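Local atomic coordinates of caspase (Drosophila melanogaster, PDB entry 3SIR), a protein that acts as a cysteine endopeptidase of the caspase family in the cascade that executes apoptosis. Residues Lys207-Ile211 / Leu212-Thr216. The protein carries 1 engineered substitution. Residues are numbered along the deposited sequence; the frame is centred on the assembly and turned at random.
Sequences KRLDI and LTLLT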
# COMPACT_ATOMS: atom_id res chain seq x y z
N LYS A 207 19.24 0.50 -1.28
CA LYS A 207 20.01 -0.36 -0.39
C LYS A 207 20.13 0.26 0.99
O LYS A 207 20.44 -0.42 1.97
CB LYS A 207 21.41 -0.61 -0.97
CG LYS A 207 21.55 -1.96 -1.67
CD LYS A 207 23.01 -2.37 -1.77
CE LYS A 207 23.15 -3.78 -2.32
NZ LYS A 207 23.31 -3.81 -3.80
N ARG A 208 19.84 1.56 1.07
CA ARG A 208 19.97 2.31 2.31
C ARG A 208 18.73 2.15 3.19
O ARG A 208 18.83 2.22 4.41
CB ARG A 208 20.23 3.79 2.01
CG ARG A 208 21.30 4.02 0.94
CD ARG A 208 21.59 5.51 0.75
NE ARG A 208 22.98 5.74 0.36
CZ ARG A 208 23.56 6.94 0.33
NH1 ARG A 208 22.86 8.03 0.62
NH2 ARG A 208 24.85 7.05 0.03
N LEU A 209 17.61 1.79 2.57
CA LEU A 209 16.29 2.17 3.06
C LEU A 209 15.28 1.04 2.90
O LEU A 209 15.32 0.30 1.91
CB LEU A 209 15.80 3.41 2.32
CG LEU A 209 15.90 4.75 3.06
CD1 LEU A 209 15.56 5.88 2.10
CD2 LEU A 209 14.95 4.74 4.24
N ASP A 210 14.30 0.98 3.80
CA ASP A 210 13.30 -0.08 3.76
C ASP A 210 12.17 0.25 2.78
O ASP A 210 11.87 1.42 2.55
CB ASP A 210 12.75 -0.37 5.16
CG ASP A 210 11.54 0.48 5.50
OD1 ASP A 210 10.42 -0.07 5.54
OD2 ASP A 210 11.71 1.69 5.79
N ILE A 211 11.58 -0.79 2.19
CA ILE A 211 10.83 -0.64 0.95
C ILE A 211 9.76 0.45 1.02
O ILE A 211 9.58 1.22 0.07
CB ILE A 211 10.19 -1.98 0.53
CG1 ILE A 211 9.58 -1.86 -0.87
CG2 ILE A 211 9.16 -2.43 1.55
CD1 ILE A 211 10.60 -1.74 -1.98
N LEU A 212 9.12 0.57 2.18
CA LEU A 212 7.92 1.39 2.30
C LEU A 212 8.24 2.88 2.46
O LEU A 212 7.43 3.74 2.09
CB LEU A 212 7.05 0.92 3.47
CG LEU A 212 6.37 -0.44 3.32
CD1 LEU A 212 5.76 -0.88 4.65
CD2 LEU A 212 5.32 -0.42 2.22
N THR A 213 9.42 3.17 3.00
CA THR A 213 9.94 4.54 3.02
C THR A 213 10.66 4.87 1.71
O THR A 213 10.76 6.04 1.32
CB THR A 213 10.91 4.76 4.19
OG1 THR A 213 12.08 3.96 4.00
CG2 THR A 213 10.27 4.38 5.52
N LEU A 214 11.07 3.84 0.98
CA LEU A 214 11.38 4.03 -0.43
C LEU A 214 10.13 4.47 -1.19
O LEU A 214 9.98 5.64 -1.54
CB LEU A 214 11.95 2.74 -1.03
CG LEU A 214 13.07 2.88 -2.05
CD1 LEU A 214 13.96 4.05 -1.68
CD2 LEU A 214 13.88 1.60 -2.12
N LEU A 215 9.16 3.56 -1.28
CA LEU A 215 7.93 3.81 -2.03
C LEU A 215 7.08 4.94 -1.44
O LEU A 215 6.05 5.32 -2.00
CB LEU A 215 7.08 2.54 -2.13
CG LEU A 215 7.80 1.30 -2.65
CD1 LEU A 215 6.87 0.10 -2.62
CD2 LEU A 215 8.31 1.57 -4.06
N THR A 216 7.49 5.43 -0.28
CA THR A 216 6.89 6.64 0.27
C THR A 216 7.48 7.86 -0.42
O THR A 216 6.75 8.78 -0.81
CB THR A 216 7.15 6.75 1.77
OG1 THR A 216 6.30 5.83 2.47
CG2 THR A 216 6.88 8.17 2.25
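Asp210 and Thr213 meet at about a right angle where the loop after helix 193-205 enters helix 211-223 of the caspase domain, with Asp210 in the N-cap position. The Thr213 hydroxyl lies between two oxygens of that residue: Thr213 OG1 stands 2.9 Å from Asp210 OD2 and equally close to Asp210 O, and its single proton could go to either. Two torsions bring the groups together: Asp210 CG and Thr213 OG1 each sit between their own backbone N and carbonyl carbon (chi1 90° and 66°).

Asp210 O also opens the helical bonding. Leu214 N donates to Asp210 O at 3.0 Å, while Thr213 N adds a weak bond to the same oxygen. Leu209 lies across Thr213, its CD2 branch turned to the hydroxyl.

Ile211, the next residue, turns to apolar packing. Ile211 CG1, anti to the backbone N (chi1 -172°), runs out beside Leu215 and lies 3.8 Å from Leu215 CD1, the two chains meeting obliquely. Leu215 and Leu212 both rest on Leu173 of strand 172-179, tying this helix to the central sheet, and Leu212 also packs on Thr216 of the second subunit. The backbones of Ile211 and Leu215 are joined as well: Leu215 N donates a hydrogen bond to Ile211 O, 2.7 Å away.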